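Local coordinates for MutT/nudix family protein (Shewanella oneidensis, PDB 3GZ5) that acts as an ADP-ribose-dependent transcriptional regulator of NAD metabolism, joining a Nudix domain to a DNA-binding winged helix domain, at residues T24-L29 and S104-Y109; V39-R44 and K129-A134; H47-L52 and L141-L146. All coordinates share one frame; numbering follows the deposited sequence.

Interaction 1. Residues T24-L29 and S104-Y109; sequences TVDAVL and SVTVCY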
loop_
_atom_site.group_PDB
_atom_site.type_symbol
_atom_site.label_atom_id
_atom_site.label_comp_id
_atom_site.label_asym_id
_atom_site.label_seq_id
_atom_site.Cartn_x
_atom_site.Cartn_y
_atom_site.Cartn_z
ATOM N N THR B 24 8.050 -5.470 14.889
ATOM C CA THR B 24 9.105 -4.541 14.519
ATOM C C THR B 24 8.671 -3.621 13.375
ATOM O O THR B 24 7.624 -3.820 12.741
ATOM C CB THR B 24 10.414 -5.266 14.142
ATOM O OG1 THR B 24 10.185 -6.120 13.011
ATOM C CG2 THR B 24 10.976 -6.108 15.342
ATOM N N VAL B 25 9.466 -2.593 13.129
ATOM C CA VAL B 25 9.254 -1.734 11.985
ATOM C C VAL B 25 10.580 -1.807 11.209
ATOM O O VAL B 25 11.618 -1.872 11.840
ATOM C CB VAL B 25 8.856 -0.273 12.451
ATOM C CG1 VAL B 25 8.545 0.607 11.283
ATOM C CG2 VAL B 25 7.623 -0.311 13.347
ATOM N N ASP B 26 10.542 -1.864 9.872
ATOM C CA ASP B 26 11.757 -1.875 9.031
ATOM C C ASP B 26 11.595 -0.877 7.894
ATOM O O ASP B 26 10.498 -0.476 7.569
ATOM C CB ASP B 26 12.027 -3.263 8.411
ATOM C CG ASP B 26 12.538 -4.282 9.432
ATOM O OD1 ASP B 26 12.170 -5.457 9.358
ATOM O OD2 ASP B 26 13.297 -3.904 10.340
ATOM N N ALA B 27 12.706 -0.526 7.268
ATOM C CA ALA B 27 12.738 0.407 6.155
ATOM C C ALA B 27 13.771 -0.046 5.142
ATOM O O ALA B 27 14.921 -0.355 5.502
ATOM C CB ALA B 27 13.089 1.782 6.640
ATOM N N VAL B 28 13.327 -0.109 3.885
ATOM C CA VAL B 28 14.203 -0.149 2.720
ATOM C C VAL B 28 14.438 1.297 2.257
ATOM O O VAL B 28 13.568 1.929 1.645
ATOM C CB VAL B 28 13.631 -1.022 1.592
ATOM C CG1 VAL B 28 14.673 -1.234 0.524
ATOM C CG2 VAL B 28 13.168 -2.395 2.139
ATOM N N LEU B 29 15.602 1.831 2.610
ATOM C CA LEU B 29 15.985 3.165 2.236
ATOM C C LEU B 29 16.909 3.074 1.030
ATOM O O LEU B 29 17.980 2.455 1.116
ATOM C CB LEU B 29 16.696 3.832 3.402
ATOM C CG LEU B 29 17.483 5.132 3.189
ATOM C CD1 LEU B 29 16.574 6.310 2.871
ATOM C CD2 LEU B 29 18.330 5.427 4.446
ATOM N N SER B 104 5.993 -13.504 14.216
ATOM C CA SER B 104 6.469 -12.112 14.192
ATOM C C SER B 104 5.816 -11.299 13.081
ATOM O O SER B 104 5.466 -11.834 12.019
ATOM C CB SER B 104 7.973 -12.046 14.034
ATOM O OG SER B 104 8.306 -12.370 12.714
ATOM N N VAL B 105 5.667 -10.007 13.353
ATOM C CA VAL B 105 5.051 -9.067 12.440
ATOM C C VAL B 105 6.015 -7.922 12.194
ATOM O O VAL B 105 6.558 -7.365 13.131
ATOM C CB VAL B 105 3.698 -8.539 13.016
ATOM C CG1 VAL B 105 3.100 -7.475 12.121
ATOM C CG2 VAL B 105 2.712 -9.688 13.176
ATOM N N THR B 106 6.229 -7.578 10.937
ATOM C CA THR B 106 7.075 -6.451 10.612
ATOM C C THR B 106 6.338 -5.446 9.700
ATOM O O THR B 106 5.817 -5.801 8.638
ATOM C CB THR B 106 8.462 -6.892 9.993
ATOM O OG1 THR B 106 9.469 -5.922 10.334
ATOM C CG2 THR B 106 8.388 -6.947 8.512
ATOM N N VAL B 107 6.294 -4.196 10.140
ATOM C CA VAL B 107 5.740 -3.127 9.329
ATOM C C VAL B 107 6.888 -2.508 8.511
ATOM O O VAL B 107 7.829 -1.913 9.067
ATOM C CB VAL B 107 5.008 -2.088 10.195
ATOM C CG1 VAL B 107 4.308 -1.059 9.308
ATOM C CG2 VAL B 107 4.015 -2.793 11.174
ATOM N N CYS B 108 6.828 -2.708 7.198
ATOM C CA CYS B 108 7.902 -2.310 6.293
ATOM C C CYS B 108 7.575 -1.043 5.555
ATOM O O CYS B 108 6.463 -0.886 5.059
ATOM C CB CYS B 108 8.252 -3.419 5.278
ATOM S SG CYS B 108 9.906 -3.095 4.492
ATOM N N TYR B 109 8.562 -0.143 5.507
ATOM C CA TYR B 109 8.499 1.152 4.843
ATOM C C TYR B 109 9.502 1.184 3.693
ATOM O O TYR B 109 10.511 0.443 3.732
ATOM C CB TYR B 109 8.864 2.277 5.828
ATOM C CG TYR B 109 7.758 2.581 6.825
ATOM C CD1 TYR B 109 6.923 3.681 6.643
ATOM C CD2 TYR B 109 7.529 1.753 7.910
ATOM C CE1 TYR B 109 5.889 3.961 7.530
ATOM C CE2 TYR B 109 6.480 2.012 8.807
ATOM C CZ TYR B 109 5.677 3.118 8.611
ATOM O OH TYR B 109 4.643 3.385 9.480
HETATM O O HOH W 1 9.062 -8.690 14.082
#
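Two side-chain oxygens of the neighbouring strand grip Thr106 OG1. It donates its proton to Asp26 OD1 at 2.9 Å, and Thr24 OG1 lies 2.8 Å from the same Thr106 OG1. The carboxylate is met from above its plane, with the hydroxyl 63° out of it. Asp26 CG stands anti to its own carbonyl carbon (chi1 -73°), which swings OD1 back along the strand toward Thr106. A water joins in, lying 3.0 Å from Thr24 OG1 and donating to Val105 O, so the polar row runs on to the backbone. Threonine suits such a row, since its hydroxyl can give and accept at once while its branched CB favours the extended chain.

Beneath this polar row the strands pair in parallel within the central mixed sheet of the Nudix fold. Thr24, Asp26 and Val28 each donate N-H to the neighbouring strand, and Val107 and Tyr109 donate back; the shortest of these bonds include Asp26 N to Val107 O at 2.8 Å.

Val25, Ala27, Val107 and Tyr109 occupy the opposite face. Val25 CG1 reaches Tyr109 CE2 at 3.5 Å, meeting the ring obliquely, while Asp26 O lies at the ring edge. Helix 68-80 packs on this face, and helix 145-162 lies on the face of Asp26, Val28 and Cys108.

A buried aspartate needs donors, and the hydroxyl of Thr106 supplies one to Asp26 OD1; spending its proton there probably limits how freely that hydroxyl can turn.

Interaction 2. Residues V39-R44 and K129-A134; sequences VLLVQR and KWWPLA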
loop_
_atom_site.group_PDB
_atom_site.type_symbol
_atom_site.label_atom_id
_atom_site.label_comp_id
_atom_site.label_asym_id
_atom_site.label_seq_id
_atom_site.Cartn_x
_atom_site.Cartn_y
_atom_site.Cartn_z
ATOM N N VAL B 39 21.080 0.535 -1.516
ATOM C CA VAL B 39 20.161 0.278 -0.393
ATOM C C VAL B 39 20.964 0.300 0.918
ATOM O O VAL B 39 22.078 -0.250 0.980
ATOM C CB VAL B 39 19.307 -1.021 -0.629
ATOM C CG1 VAL B 39 20.192 -2.216 -0.911
ATOM C CG2 VAL B 39 18.361 -1.324 0.531
ATOM N N LEU B 40 20.452 1.010 1.923
ATOM C CA LEU B 40 21.131 1.101 3.217
ATOM C C LEU B 40 20.937 -0.170 4.037
ATOM O O LEU B 40 19.807 -0.585 4.271
ATOM C CB LEU B 40 20.651 2.296 4.044
ATOM C CG LEU B 40 21.524 2.524 5.293
ATOM C CD1 LEU B 40 22.849 3.195 4.914
ATOM C CD2 LEU B 40 20.811 3.356 6.331
ATOM N N LEU B 41 22.043 -0.788 4.453
ATOM C CA LEU B 41 21.993 -2.024 5.240
ATOM C C LEU B 41 22.773 -1.917 6.543
ATOM O O LEU B 41 23.655 -1.064 6.699
ATOM C CB LEU B 41 22.436 -3.236 4.427
ATOM C CG LEU B 41 21.576 -3.678 3.241
ATOM C CD1 LEU B 41 22.117 -4.996 2.732
ATOM C CD2 LEU B 41 20.080 -3.813 3.551
ATOM N N VAL B 42 22.380 -2.765 7.493
ATOM C CA VAL B 42 22.858 -2.726 8.870
ATOM C C VAL B 42 23.245 -4.146 9.218
ATOM O O VAL B 42 22.500 -5.094 8.930
ATOM C CB VAL B 42 21.753 -2.212 9.856
ATOM C CG1 VAL B 42 22.224 -2.255 11.323
ATOM C CG2 VAL B 42 21.311 -0.809 9.484
ATOM N N GLN B 43 24.434 -4.302 9.791
ATOM C CA GLN B 43 24.904 -5.628 10.152
ATOM C C GLN B 43 24.359 -6.011 11.526
ATOM O O GLN B 43 24.440 -5.218 12.471
ATOM C CB GLN B 43 26.429 -5.699 10.139
ATOM C CG GLN B 43 26.912 -7.066 9.751
ATOM C CD GLN B 43 28.401 -7.282 9.969
ATOM O OE1 GLN B 43 29.121 -6.417 10.500
ATOM N NE2 GLN B 43 28.868 -8.456 9.571
ATOM N N ARG B 44 23.808 -7.223 11.611
ATOM C CA ARG B 44 23.188 -7.712 12.844
ATOM C C ARG B 44 24.206 -8.118 13.917
ATOM O O ARG B 44 24.837 -9.188 13.834
ATOM C CB ARG B 44 22.246 -8.882 12.553
ATOM C CG ARG B 44 20.964 -8.511 11.843
ATOM C CD ARG B 44 19.874 -9.488 12.219
ATOM N NE ARG B 44 19.433 -9.265 13.598
ATOM C CZ ARG B 44 18.810 -10.168 14.345
ATOM N NH1 ARG B 44 18.455 -9.876 15.588
ATOM N NH2 ARG B 44 18.561 -11.370 13.859
ATOM N N LYS B 129 26.219 0.504 6.043
ATOM C CA LYS B 129 26.816 0.710 4.724
ATOM C C LYS B 129 25.780 0.791 3.594
ATOM O O LYS B 129 24.814 0.023 3.572
ATOM C CB LYS B 129 27.829 -0.416 4.440
ATOM C CG LYS B 129 28.614 -0.295 3.132
ATOM C CD LYS B 129 29.685 -1.390 3.035
ATOM C CE LYS B 129 30.377 -1.433 1.661
ATOM N NZ LYS B 129 31.384 -0.327 1.463
ATOM N N TRP B 130 25.995 1.722 2.661
ATOM C CA TRP B 130 25.261 1.746 1.391
ATOM C C TRP B 130 25.771 0.632 0.487
ATOM O O TRP B 130 26.957 0.602 0.142
ATOM C CB TRP B 130 25.471 3.066 0.666
ATOM C CG TRP B 130 24.719 4.246 1.200
ATOM C CD1 TRP B 130 25.255 5.352 1.776
ATOM C CD2 TRP B 130 23.295 4.451 1.177
ATOM N NE1 TRP B 130 24.261 6.235 2.124
ATOM C CE2 TRP B 130 23.048 5.703 1.771
ATOM C CE3 TRP B 130 22.207 3.694 0.716
ATOM C CZ2 TRP B 130 21.754 6.229 1.908
ATOM C CZ3 TRP B 130 20.930 4.210 0.859
ATOM C CH2 TRP B 130 20.715 5.467 1.452
ATOM N N TRP B 131 24.873 -0.266 0.088
ATOM C CA TRP B 131 25.215 -1.382 -0.781
ATOM C C TRP B 131 24.571 -1.265 -2.159
ATOM O O TRP B 131 23.388 -0.973 -2.249
ATOM C CB TRP B 131 24.763 -2.693 -0.155
ATOM C CG TRP B 131 25.555 -3.109 1.038
ATOM C CD1 TRP B 131 25.285 -2.827 2.350
ATOM C CD2 TRP B 131 26.745 -3.898 1.030
ATOM N NE1 TRP B 131 26.241 -3.388 3.159
ATOM C CE2 TRP B 131 27.148 -4.056 2.377
ATOM C CE3 TRP B 131 27.516 -4.492 0.010
ATOM C CZ2 TRP B 131 28.295 -4.781 2.735
ATOM C CZ3 TRP B 131 28.648 -5.214 0.365
ATOM C CH2 TRP B 131 29.029 -5.346 1.714
ATOM N N PRO B 132 25.347 -1.516 -3.241
ATOM C CA PRO B 132 24.743 -1.638 -4.570
ATOM C C PRO B 132 23.623 -2.677 -4.575
ATOM O O PRO B 132 23.795 -3.797 -4.079
ATOM C CB PRO B 132 25.916 -2.097 -5.447
ATOM C CG PRO B 132 27.106 -1.526 -4.784
ATOM C CD PRO B 132 26.811 -1.680 -3.305
ATOM N N LEU B 133 22.471 -2.296 -5.105
ATOM C CA LEU B 133 21.331 -3.196 -5.106
ATOM C C LEU B 133 21.691 -4.557 -5.709
ATOM O O LEU B 133 21.319 -5.594 -5.158
ATOM C CB LEU B 133 20.145 -2.573 -5.833
ATOM C CG LEU B 133 18.887 -3.425 -5.977
ATOM C CD1 LEU B 133 18.299 -3.819 -4.610
ATOM C CD2 LEU B 133 17.895 -2.652 -6.792
ATOM N N ALA B 134 22.418 -4.548 -6.827
ATOM C CA ALA B 134 22.819 -5.781 -7.516
ATOM C C ALA B 134 23.581 -6.710 -6.587
ATOM O O ALA B 134 23.303 -7.908 -6.545
ATOM C CB ALA B 134 23.647 -5.463 -8.746
#
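Leu40 CG lies anti to its backbone N (chi1 -171°) and Trp130 CG anti to its carbonyl carbon (chi1 -76°), torsions that carry the leucine branch and the indole over one another on the same face of the sheet. The two strands are an antiparallel pair of the mixed Nudix sheet, though the N-to-C directions of the short segments make 125°, so the pair is strongly twisted from exact antiparallel. Leu40 and Trp130 form the non-hydrogen-bonded pair, with hydrogen-bonded pairs on either side: Val39 and Trp131 exchange two N-H...O bonds, as do Leu41 and Lys129.

Leu40 CB makes a CH-pi contact with the six-membered ring of Trp130, 4.0 Å from its centroid and 23° off the normal. Leu40 CD1 stands 3.9 Å above the indole plane of Trp130, over its centre. A flexible leucine can lay both CB and a methyl on a broad indole, and the buried tryptophan offers a wide apolar face in return. Tyr115 and Leu29 also pack against this tryptophan.

On the other face, Leu41 and Trp131 meet at about a right angle, and Trp53 sets its ring edge-to-face with Trp131. The aliphatic part of Lys129 lies over one face of that indole with its CD 3.6 Å above the plane, a place suited to a long chain whose amine can stay near solvent. Leu41 CB approaches Trp131 CD1 obliquely, at 3.5 Å.

Interaction 3. Residues H47-L52 and L141-L146; sequences HPFLGL and LAFDHL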
loop_
_atom_site.group_PDB
_atom_site.type_symbol
_atom_site.label_atom_id
_atom_site.label_comp_id
_atom_site.label_asym_id
_atom_site.label_seq_id
_atom_site.Cartn_x
_atom_site.Cartn_y
_atom_site.Cartn_z
ATOM N N HIS B 47 21.911 -12.124 17.818
ATOM C CA HIS B 47 21.312 -13.424 17.472
ATOM C C HIS B 47 19.784 -13.202 17.388
ATOM O O HIS B 47 19.248 -12.348 18.120
ATOM C CB HIS B 47 21.651 -14.408 18.611
ATOM C CG HIS B 47 22.184 -15.749 18.173
ATOM N ND1 HIS B 47 23.473 -16.163 18.453
ATOM C CD2 HIS B 47 21.586 -16.796 17.554
ATOM C CE1 HIS B 47 23.653 -17.394 18.001
ATOM N NE2 HIS B 47 22.520 -17.803 17.454
ATOM N N PRO B 48 19.072 -13.922 16.494
ATOM C CA PRO B 48 19.479 -14.906 15.490
ATOM C C PRO B 48 20.101 -14.238 14.253
ATOM O O PRO B 48 20.522 -13.075 14.341
ATOM C CB PRO B 48 18.158 -15.609 15.136
ATOM C CG PRO B 48 17.127 -14.577 15.351
ATOM C CD PRO B 48 17.615 -13.700 16.472
ATOM N N PHE B 49 20.168 -14.959 13.127
ATOM C CA PHE B 49 20.816 -14.461 11.895
ATOM C C PHE B 49 21.937 -13.472 12.221
ATOM O O PHE B 49 22.044 -12.403 11.628
ATOM C CB PHE B 49 19.795 -13.809 10.954
ATOM C CG PHE B 49 18.822 -14.769 10.348
ATOM C CD1 PHE B 49 17.496 -14.758 10.746
ATOM C CD2 PHE B 49 19.229 -15.679 9.374
ATOM C CE1 PHE B 49 16.574 -15.642 10.193
ATOM C CE2 PHE B 49 18.314 -16.578 8.796
ATOM C CZ PHE B 49 16.975 -16.562 9.210
ATOM N N LEU B 50 22.759 -13.846 13.196
ATOM C CA LEU B 50 23.824 -12.991 13.714
ATOM C C LEU B 50 24.918 -12.748 12.654
ATOM O O LEU B 50 25.186 -13.620 11.799
ATOM C CB LEU B 50 24.394 -13.614 14.996
ATOM C CG LEU B 50 25.804 -13.247 15.471
ATOM C CD1 LEU B 50 25.784 -11.987 16.318
ATOM C CD2 LEU B 50 26.409 -14.446 16.216
ATOM N N GLY B 51 25.515 -11.552 12.707
ATOM C CA GLY B 51 26.514 -11.123 11.725
ATOM C C GLY B 51 26.044 -10.879 10.296
ATOM O O GLY B 51 26.799 -10.342 9.483
ATOM N N LEU B 52 24.819 -11.280 9.970
ATOM C CA LEU B 52 24.278 -11.076 8.622
ATOM C C LEU B 52 23.815 -9.632 8.425
ATOM O O LEU B 52 23.534 -8.922 9.397
ATOM C CB LEU B 52 23.137 -12.060 8.329
ATOM C CG LEU B 52 23.514 -13.541 8.237
ATOM C CD1 LEU B 52 22.307 -14.437 8.320
ATOM C CD2 LEU B 52 24.275 -13.823 6.945
ATOM N N LEU B 141 20.679 -12.293 3.264
ATOM C CA LEU B 141 20.148 -11.268 4.166
ATOM C C LEU B 141 19.387 -11.922 5.301
ATOM O O LEU B 141 18.712 -12.940 5.103
ATOM C CB LEU B 141 19.283 -10.252 3.410
ATOM C CG LEU B 141 19.995 -9.505 2.275
ATOM C CD1 LEU B 141 19.098 -8.438 1.704
ATOM C CD2 LEU B 141 21.320 -8.887 2.723
ATOM N N ALA B 142 19.518 -11.347 6.493
ATOM C CA ALA B 142 18.711 -11.773 7.632
ATOM C C ALA B 142 17.222 -11.911 7.257
ATOM O O ALA B 142 16.701 -11.183 6.400
ATOM C CB ALA B 142 18.895 -10.817 8.798
ATOM N N PHE B 143 16.578 -12.894 7.876
ATOM C CA PHE B 143 15.152 -13.117 7.794
ATOM C C PHE B 143 14.660 -13.155 6.360
ATOM O O PHE B 143 15.203 -13.894 5.523
ATOM C CB PHE B 143 14.393 -12.068 8.617
ATOM C CG PHE B 143 14.856 -11.948 10.051
ATOM C CD1 PHE B 143 14.394 -12.831 11.028
ATOM C CD2 PHE B 143 15.714 -10.932 10.435
ATOM C CE1 PHE B 143 14.803 -12.714 12.367
ATOM C CE2 PHE B 143 16.136 -10.803 11.773
ATOM C CZ PHE B 143 15.667 -11.695 12.738
ATOM N N ASP B 144 13.616 -12.377 6.081
ATOM C CA ASP B 144 12.993 -12.349 4.763
ATOM C C ASP B 144 13.266 -11.001 4.100
ATOM O O ASP B 144 12.543 -10.604 3.182
ATOM C CB ASP B 144 11.469 -12.618 4.870
ATOM C CG ASP B 144 10.728 -11.577 5.748
ATOM O OD1 ASP B 144 11.378 -10.768 6.448
ATOM O OD2 ASP B 144 9.485 -11.585 5.744
ATOM N N HIS B 145 14.309 -10.323 4.569
ATOM C CA HIS B 145 14.632 -8.971 4.145
ATOM C C HIS B 145 14.969 -8.801 2.650
ATOM O O HIS B 145 14.710 -7.733 2.066
ATOM C CB HIS B 145 15.749 -8.398 5.000
ATOM C CG HIS B 145 15.346 -8.123 6.413
ATOM N ND1 HIS B 145 16.168 -7.458 7.294
ATOM C CD2 HIS B 145 14.223 -8.436 7.106
ATOM C CE1 HIS B 145 15.572 -7.372 8.471
ATOM N NE2 HIS B 145 14.381 -7.943 8.377
ATOM N N LEU B 146 15.520 -9.845 2.034
ATOM C CA LEU B 146 15.709 -9.833 0.598
ATOM C C LEU B 146 14.376 -9.676 -0.125
ATOM O O LEU B 146 14.281 -8.962 -1.126
ATOM C CB LEU B 146 16.410 -11.105 0.100
ATOM C CG LEU B 146 16.569 -11.170 -1.431
ATOM C CD1 LEU B 146 17.403 -9.984 -1.923
ATOM C CD2 LEU B 146 17.186 -12.498 -1.889
#
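Phe49 reaches across to Ala142 and Phe143, beginning at CB, which touches Ala142 CB at 3.8 Å. Next along, CG lies 4.0 Å from Ala142 CA. One face of the ring then settles over the backbone: Phe143 N stands 3.5 Å above its plane, offset toward the rim. CD1 and CE1, on one side of the ring, each come 3.7 Å from Phe143 CD1, and CZ at the tip approaches Phe143 CA at 4.1 Å.

The two rings form an edge-to-face pair, the edge of Phe49 toward the face of Phe143, centroids 4.9 Å apart and planes at 64°. Within the Nudix fold this joins two loops, the one between strands 36-43 and 53-54 and the one leading into helix 145-162. Each bends in a beta turn, type II from Phe49 to Leu52 and type II' from Ala142 to His145. Gly51 suits the first, where phi is positive.

Replacing Phe143 with an alanine is likely to leave the Phe49 edge without the ring face it meets and to open a gap beside Pro48 CG, with the Phe49 ring then less firmly held. Small Ala142 lets both Phe49 CB and Leu52 CB come near, and Pro48 CG lies 4.2 Å from Phe143 CZ, oblique to the ring.

How the interactions relate
All three contacts lie in the Nudix domain, and their segments interleave along the chain: 24-29, 39-44 and 47-52 come first, then 104-109, 129-134 and 141-146. Each thus ties an early part of the domain to a late one. The centres of interactions 1 and 2 are about 15 Å apart in the same mixed sheet, where adjacent strands 22-33 and 36-43 link them through the probable bond from Leu40 N to Leu29 O. The centre of interaction 3 is about 13 Å from each of the other two centres, nearer the surface; Arg44 and Gly51 connect it to interaction 2, and His145 packs near Asp26 of interaction 1. Together they join the sheet to the start of helix 145-162.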